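Local coordinates for protein Poly(A) RNA polymerase GLD2 (Rattus norvegicus, PDB 6LBK) that adds successive AMP units from ATP to the 3' ends of selected cytoplasmic mRNAs and probably adds single nucleotides to certain microRNAs, acting as a cytoplasmic poly(A) polymerase, at residues A105-K117 and V172-I184. The protein carries 1 engineered substitution. Residues are numbered along the deposited sequence; the frame is centred on the assembly and turned at random.
Sequences ARSSDGDLCLVVK and VEFALNVNNTVGI. Engineered in segment 172-184: Ala175 (natural residue Asp).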
ATOM      1  N   ALA A 105      -0.209  -9.741  -0.874  1.00 62.56           N
ATOM      2  CA  ALA A 105       0.449 -10.965  -1.308  1.00 66.00           C
ATOM      3  C   ALA A 105       0.511 -11.944  -0.147  1.00 68.45           C
ATOM      4  O   ALA A 105       0.433 -11.552   1.019  1.00 70.42           O
ATOM      5  CB  ALA A 105       1.876 -10.701  -1.798  1.00 69.63           C
ATOM      6  N   ARG A 106       0.671 -13.228  -0.481  1.00 70.04           N
ATOM      7  CA  ARG A 106       0.809 -14.267   0.538  1.00 73.20           C
ATOM      8  C   ARG A 106       1.800 -13.859   1.621  1.00 84.66           C
ATOM      9  O   ARG A 106       1.668 -14.274   2.777  1.00 92.78           O
ATOM     10  CB  ARG A 106       1.223 -15.605  -0.101  1.00 77.18           C
ATOM     11  CG  ARG A 106       0.016 -16.385  -0.605  1.00 78.40           C
ATOM     12  CD  ARG A 106       0.098 -17.917  -0.532  1.00 94.87           C
ATOM     13  NE  ARG A 106       1.001 -18.581  -1.479  1.00113.26           N
ATOM     14  CZ  ARG A 106       2.087 -19.264  -1.124  1.00119.36           C
ATOM     15  NH1 ARG A 106       2.403 -19.374   0.164  1.00120.55           N
ATOM     16  NH2 ARG A 106       2.845 -19.851  -2.050  1.00121.23           N
ATOM     17  N   SER A 107       2.770 -13.022   1.275  1.00 93.56           N
ATOM     18  CA  SER A 107       3.796 -12.557   2.194  1.00 86.61           C
ATOM     19  C   SER A 107       3.453 -11.228   2.849  1.00 75.86           C
ATOM     20  O   SER A 107       4.253 -10.736   3.653  1.00 70.14           O
ATOM     21  CB  SER A 107       5.141 -12.452   1.456  1.00 92.43           C
ATOM     22  OG  SER A 107       5.090 -11.495   0.413  1.00 92.21           O
ATOM     23  N   SER A 108       2.309 -10.627   2.512  1.00 80.94           N
ATOM     24  CA  SER A 108       1.922  -9.362   3.132  1.00 83.86           C
ATOM     25  C   SER A 108       1.795  -9.549   4.640  1.00 85.73           C
ATOM     26  O   SER A 108       1.078 -10.435   5.112  1.00 89.15           O
ATOM     27  CB  SER A 108       0.592  -8.858   2.555  1.00 84.82           C
ATOM     28  OG  SER A 108       0.639  -8.758   1.135  1.00 87.95           O
ATOM     29  N   ASP A 109       2.498  -8.720   5.398  1.00 86.68           N
ATOM     30  CA  ASP A 109       2.304  -8.742   6.834  1.00 87.90           C
ATOM     31  C   ASP A 109       0.958  -8.122   7.165  1.00 80.27           C
ATOM     32  O   ASP A 109       0.265  -7.576   6.304  1.00 88.16           O
ATOM     33  CB  ASP A 109       3.436  -8.003   7.545  1.00105.36           C
ATOM     34  CG  ASP A 109       4.769  -8.723   7.420  1.00135.16           C
ATOM     35  OD1 ASP A 109       4.751  -9.939   7.117  1.00146.37           O
ATOM     36  OD2 ASP A 109       5.837  -8.087   7.615  1.00144.32           O
ATOM     37  N   GLY A 110       0.585  -8.199   8.434  1.00 74.70           N
ATOM     38  CA  GLY A 110      -0.694  -7.682   8.887  1.00 65.88           C
ATOM     39  C   GLY A 110      -0.456  -6.325   9.522  1.00 54.93           C
ATOM     40  O   GLY A 110       0.558  -6.111  10.171  1.00 53.17           O
ATOM     41  N   ASP A 111      -1.390  -5.408   9.281  1.00 58.68           N
ATOM     42  CA  ASP A 111      -1.407  -4.086   9.890  1.00 50.05           C
ATOM     43  C   ASP A 111      -2.701  -3.964  10.679  1.00 56.79           C
ATOM     44  O   ASP A 111      -3.786  -4.243  10.157  1.00 57.02           O
ATOM     45  CB  ASP A 111      -1.327  -2.977   8.833  1.00 73.70           C
ATOM     46  CG  ASP A 111       0.050  -2.879   8.164  1.00 98.54           C
ATOM     47  OD1 ASP A 111       0.997  -2.322   8.789  1.00100.58           O
ATOM     48  OD2 ASP A 111       0.180  -3.356   7.001  1.00113.64           O
ATOM     49  N   LEU A 112      -2.581  -3.542  11.934  1.00 42.94           N
ATOM     50  CA  LEU A 112      -3.688  -3.418  12.853  1.00 45.63           C
ATOM     51  C   LEU A 112      -3.719  -1.991  13.374  1.00 53.21           C
ATOM     52  O   LEU A 112      -2.677  -1.384  13.662  1.00 44.36           O
ATOM     53  CB  LEU A 112      -3.565  -4.423  14.034  1.00 44.59           C
ATOM     54  CG  LEU A 112      -3.407  -5.877  13.611  1.00 43.30           C
ATOM     55  CD1 LEU A 112      -2.831  -6.746  14.732  1.00 44.33           C
ATOM     56  CD2 LEU A 112      -4.743  -6.414  13.181  1.00 43.16           C
ATOM     57  N   CYS A 113      -4.924  -1.483  13.535  1.00 53.41           N
ATOM     58  CA  CYS A 113      -5.128  -0.137  14.016  1.00 49.22           C
ATOM     59  C   CYS A 113      -6.051  -0.230  15.226  1.00 59.21           C
ATOM     60  O   CYS A 113      -7.208  -0.662  15.097  1.00 55.87           O
ATOM     61  CB  CYS A 113      -5.721   0.714  12.917  1.00 46.13           C
ATOM     62  SG  CYS A 113      -6.093   2.276  13.528  1.00 59.99           S
ATOM     63  N   LEU A 114      -5.533   0.167  16.380  1.00 55.94           N
ATOM     64  CA  LEU A 114      -6.309   0.105  17.636  1.00 57.11           C
ATOM     65  C   LEU A 114      -7.018   1.433  17.831  1.00 58.83           C
ATOM     66  O   LEU A 114      -6.363   2.436  17.838  1.00 60.85           O
ATOM     67  CB  LEU A 114      -5.343  -0.209  18.773  1.00 53.28           C
ATOM     68  CG  LEU A 114      -5.957  -0.320  20.158  1.00 64.60           C
ATOM     69  CD1 LEU A 114      -6.978  -1.430  20.208  1.00 65.85           C
ATOM     70  CD2 LEU A 114      -4.882  -0.555  21.189  1.00 64.27           C
ATOM     71  N   VAL A 115      -8.337   1.390  17.931  1.00 58.96           N
ATOM     72  CA  VAL A 115      -9.142   2.619  18.134  1.00 64.76           C
ATOM     73  C   VAL A 115      -9.593   2.656  19.586  1.00 71.28           C
ATOM     74  O   VAL A 115     -10.357   1.790  19.994  1.00 77.51           O
ATOM     75  CB  VAL A 115     -10.363   2.613  17.219  1.00 63.02           C
ATOM     76  CG1 VAL A 115     -10.934   4.001  17.101  1.00 63.11           C
ATOM     77  CG2 VAL A 115      -9.983   2.088  15.860  1.00 69.54           C
ATOM     78  N   VAL A 116      -9.158   3.690  20.287  1.00 74.35           N
ATOM     79  CA  VAL A 116      -9.452   3.883  21.724  1.00 69.16           C
ATOM     80  C   VAL A 116     -10.191   5.195  21.824  1.00 74.35           C
ATOM     81  O   VAL A 116      -9.668   6.164  21.328  1.00 73.40           O
ATOM     82  CB  VAL A 116      -8.127   3.976  22.476  1.00 67.39           C
ATOM     83  CG1 VAL A 116      -8.333   4.437  23.889  1.00 71.99           C
ATOM     84  CG2 VAL A 116      -7.400   2.656  22.448  1.00 63.40           C
ATOM     85  N   LYS A 117     -11.344   5.195  22.477  1.00 88.10           N
ATOM     86  CA  LYS A 117     -12.166   6.426  22.613  1.00110.79           C
ATOM     87  C   LYS A 117     -11.590   7.325  23.709  1.00108.23           C
ATOM     88  O   LYS A 117     -11.307   8.488  23.384  1.00107.81           O
ATOM     89  CB  LYS A 117     -13.630   6.023  22.809  1.00126.33           C
ATOM     90  CG  LYS A 117     -14.056   4.885  21.888  1.00124.93           C
ATOM     91  CD  LYS A 117     -15.533   4.586  21.838  1.00124.50           C
ATOM     92  CE  LYS A 117     -15.826   3.264  21.169  1.00111.26           C
ATOM     93  NZ  LYS A 117     -17.241   3.176  20.755  1.00111.91           N
ATOM     94  N   VAL A 172       2.571 -15.330  11.338  1.00 70.12           N
ATOM     95  CA  VAL A 172       2.490 -14.122  10.506  1.00 63.57           C
ATOM     96  C   VAL A 172       2.981 -12.917  11.300  1.00 78.03           C
ATOM     97  O   VAL A 172       2.690 -12.777  12.498  1.00 81.80           O
ATOM     98  CB  VAL A 172       1.061 -13.876   9.953  1.00 65.05           C
ATOM     99  CG1 VAL A 172       0.836 -12.428   9.581  1.00 57.64           C
ATOM    100  CG2 VAL A 172       0.802 -14.736   8.728  1.00 63.77           C
ATOM    101  N   GLU A 173       3.728 -12.046  10.623  1.00 81.54           N
ATOM    102  CA  GLU A 173       4.204 -10.803  11.210  1.00 82.47           C
ATOM    103  C   GLU A 173       3.142  -9.714  11.126  1.00 68.87           C
ATOM    104  O   GLU A 173       2.459  -9.567  10.111  1.00 72.03           O
ATOM    105  CB  GLU A 173       5.474 -10.351  10.494  1.00 94.55           C
ATOM    106  CG  GLU A 173       6.235  -9.239  11.188  1.00111.21           C
ATOM    107  CD  GLU A 173       7.187  -9.767  12.258  1.00123.23           C
ATOM    108  OE1 GLU A 173       7.670  -8.948  13.076  1.00127.70           O
ATOM    109  OE2 GLU A 173       7.452 -10.996  12.278  1.00125.65           O
ATOM    110  N   PHE A 174       3.005  -8.958  12.208  1.00 54.68           N
ATOM    111  CA  PHE A 174       1.997  -7.926  12.361  1.00 56.88           C
ATOM    112  C   PHE A 174       2.643  -6.644  12.851  1.00 61.46           C
ATOM    113  O   PHE A 174       3.664  -6.658  13.551  1.00 66.08           O
ATOM    114  CB  PHE A 174       0.895  -8.312  13.387  1.00 61.52           C
ATOM    115  CG  PHE A 174      -0.150  -9.238  12.848  1.00 48.97           C
ATOM    116  CD1 PHE A 174      -1.158  -8.754  12.027  1.00 47.52           C
ATOM    117  CD2 PHE A 174      -0.138 -10.571  13.179  1.00 50.65           C
ATOM    118  CE1 PHE A 174      -2.137  -9.604  11.534  1.00 47.91           C
ATOM    119  CE2 PHE A 174      -1.105 -11.425  12.694  1.00 57.70           C
ATOM    120  CZ  PHE A 174      -2.111 -10.939  11.860  1.00 49.71           C
ATOM    121  N   ALA A 175       1.991  -5.540  12.514  1.00 64.59           N
ATOM    122  CA  ALA A 175       2.339  -4.205  12.968  1.00 67.37           C
ATOM    123  C   ALA A 175       1.069  -3.545  13.482  1.00 61.05           C
ATOM    124  O   ALA A 175       0.115  -3.368  12.725  1.00 63.18           O
ATOM    125  CB  ALA A 175       2.948  -3.397  11.819  1.00 59.59           C
ATOM    126  N   LEU A 176       1.056  -3.184  14.755  1.00 56.52           N
ATOM    127  CA  LEU A 176      -0.099  -2.581  15.398  1.00 55.67           C
ATOM    128  C   LEU A 176       0.236  -1.145  15.759  1.00 57.96           C
ATOM    129  O   LEU A 176       1.291  -0.886  16.344  1.00 64.28           O
ATOM    130  CB  LEU A 176      -0.499  -3.387  16.644  1.00 57.35           C
ATOM    131  CG  LEU A 176      -1.745  -2.932  17.401  1.00 58.82           C
ATOM    132  CD1 LEU A 176      -2.410  -4.138  18.023  1.00 65.98           C
ATOM    133  CD2 LEU A 176      -1.395  -1.927  18.484  1.00 67.34           C
ATOM    134  N   ASN A 177      -0.646  -0.217  15.401  1.00 56.06           N
ATOM    135  CA  ASN A 177      -0.511   1.166  15.832  1.00 57.18           C
ATOM    136  C   ASN A 177      -1.756   1.552  16.607  1.00 55.34           C
ATOM    137  O   ASN A 177      -2.747   0.820  16.628  1.00 56.72           O
ATOM    138  CB  ASN A 177      -0.273   2.119  14.650  1.00 52.79           C
ATOM    139  CG  ASN A 177      -1.490   2.287  13.779  1.00 65.15           C
ATOM    140  OD1 ASN A 177      -2.488   2.887  14.186  1.00 61.46           O
ATOM    141  ND2 ASN A 177      -1.416   1.760  12.554  1.00 76.61           N
ATOM    142  N   VAL A 178      -1.714   2.720  17.240  1.00 64.33           N
ATOM    143  CA  VAL A 178      -2.834   3.190  18.046  1.00 70.22           C
ATOM    144  C   VAL A 178      -3.405   4.456  17.441  1.00 68.14           C
ATOM    145  O   VAL A 178      -2.710   5.475  17.350  1.00 70.17           O
ATOM    146  CB  VAL A 178      -2.443   3.440  19.504  1.00 69.19           C
ATOM    147  CG1 VAL A 178      -3.669   3.865  20.251  1.00 74.45           C
ATOM    148  CG2 VAL A 178      -1.882   2.198  20.088  1.00 69.88           C
ATOM    149  N   ASN A 179      -4.670   4.378  17.024  1.00 62.22           N
ATOM    150  CA  ASN A 179      -5.506   5.521  16.688  1.00 59.82           C
ATOM    151  C   ASN A 179      -5.113   6.210  15.393  1.00 76.09           C
ATOM    152  O   ASN A 179      -5.567   7.331  15.131  1.00 79.41           O
ATOM    153  CB  ASN A 179      -5.545   6.530  17.835  1.00 58.91           C
ATOM    154  CG  ASN A 179      -6.515   6.116  18.899  1.00 67.99           C
ATOM    155  OD1 ASN A 179      -7.640   5.709  18.598  1.00 73.27           O
ATOM    156  ND2 ASN A 179      -6.068   6.122  20.134  1.00 64.51           N
ATOM    157  N   ASN A 180      -4.305   5.577  14.547  1.00 78.56           N
ATOM    158  CA  ASN A 180      -4.047   6.159  13.231  1.00 81.62           C
ATOM    159  C   ASN A 180      -5.199   5.797  12.296  1.00 79.14           C
ATOM    160  O   ASN A 180      -5.109   4.906  11.447  1.00 84.27           O
ATOM    161  CB  ASN A 180      -2.714   5.725  12.655  1.00 75.00           C
ATOM    162  CG  ASN A 180      -2.386   6.502  11.416  1.00 76.82           C
ATOM    163  OD1 ASN A 180      -2.527   7.719  11.398  1.00 85.04           O
ATOM    164  ND2 ASN A 180      -2.000   5.812  10.359  1.00 71.79           N
ATOM    165  N   THR A 181      -6.317   6.496  12.483  1.00 80.31           N
ATOM    166  CA  THR A 181      -7.556   6.134  11.814  1.00 76.53           C
ATOM    167  C   THR A 181      -7.517   6.375  10.310  1.00 75.54           C
ATOM    168  O   THR A 181      -8.265   5.713   9.578  1.00 77.84           O
ATOM    169  CB  THR A 181      -8.707   6.905  12.453  1.00 82.39           C
ATOM    170  OG1 THR A 181      -8.416   8.309  12.422  1.00 89.17           O
ATOM    171  CG2 THR A 181      -8.866   6.467  13.886  1.00 78.80           C
ATOM    172  N   VAL A 182      -6.650   7.266   9.816  1.00 70.76           N
ATOM    173  CA  VAL A 182      -6.615   7.493   8.372  1.00 69.74           C
ATOM    174  C   VAL A 182      -6.309   6.199   7.616  1.00 70.05           C
ATOM    175  O   VAL A 182      -6.833   5.967   6.515  1.00 68.38           O
ATOM    176  CB  VAL A 182      -5.613   8.619   8.028  1.00 74.80           C
ATOM    177  CG1 VAL A 182      -4.196   8.224   8.383  1.00 77.03           C
ATOM    178  CG2 VAL A 182      -5.686   8.959   6.549  1.00 72.42           C
ATOM    179  N   GLY A 183      -5.518   5.310   8.221  1.00 63.85           N
ATOM    180  CA  GLY A 183      -5.228   4.035   7.589  1.00 52.80           C
ATOM    181  C   GLY A 183      -6.458   3.166   7.394  1.00 65.23           C
ATOM    182  O   GLY A 183      -6.519   2.383   6.443  1.00 63.79           O
ATOM    183  N   ILE A 184      -7.458   3.283   8.288  1.00 61.30           N
ATOM    184  CA  ILE A 184      -8.739   2.627   8.029  1.00 65.14           C
ATOM    185  C   ILE A 184      -9.397   3.227   6.785  1.00 71.67           C
ATOM    186  O   ILE A 184      -9.762   2.500   5.846  1.00 73.60           O
ATOM    187  CB  ILE A 184      -9.666   2.691   9.257  1.00 70.27           C
ATOM    188  CG1 ILE A 184      -9.101   1.907  10.457  1.00 66.26           C
ATOM    189  CG2 ILE A 184     -11.061   2.187   8.894  1.00 74.05           C
ATOM    190  CD1 ILE A 184      -9.779   2.217  11.753  1.00 71.05           C
TER
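The parallel pair of strands in the nucleotidyltransferase palm sheet, 110-116 and 172-178, meet here, Asp109 lying beside Glu173 and Asp111 beside Ala175. By similarity, Asp109 and Asp111 bind the catalytic magnesium; Ala175, aspartate in the natural sequence, is engineered, and its CB lies 3.8 Å from Asp111 OD1. The backbone ladder starts with Gly110 N on Glu173 O (2.9 Å) and zigzags on to Asn179 N, which bonds Leu114 O at 2.7 Å. Gly110 is a tight spot: Phe174 CD1 sits 3.4 Å from its CA, where any CB would collide with the ring. Leu112 CD1 approaches the same ring obliquely, 3.8 Å from Phe174 CD1. Between Asp111 and Val115, Cys113 holds SG anti to its backbone N (chi1 175°), which sets it beside the Asx motif in which Asn177 OD1 accepts from Asn180 N, and against Ile184 CD1 at 4.1 Å. Past the strand end, the Asn179 side chain carries the pairing one step further, its OD1 taking Val116 N at 3.0 Å in a nearly straight bond (171°). A leucine in its place would probably leave Val116 N without this acceptor and loosen the strand end. Strand 91-96 flanks 110-116 and strand 162-167 flanks 172-178, both antiparallel; helix 67-85 covers the Leu112, Leu114 and Phe174 face, and Ile184, in helix 182-194, packs on Phe94 and Val96 across the other.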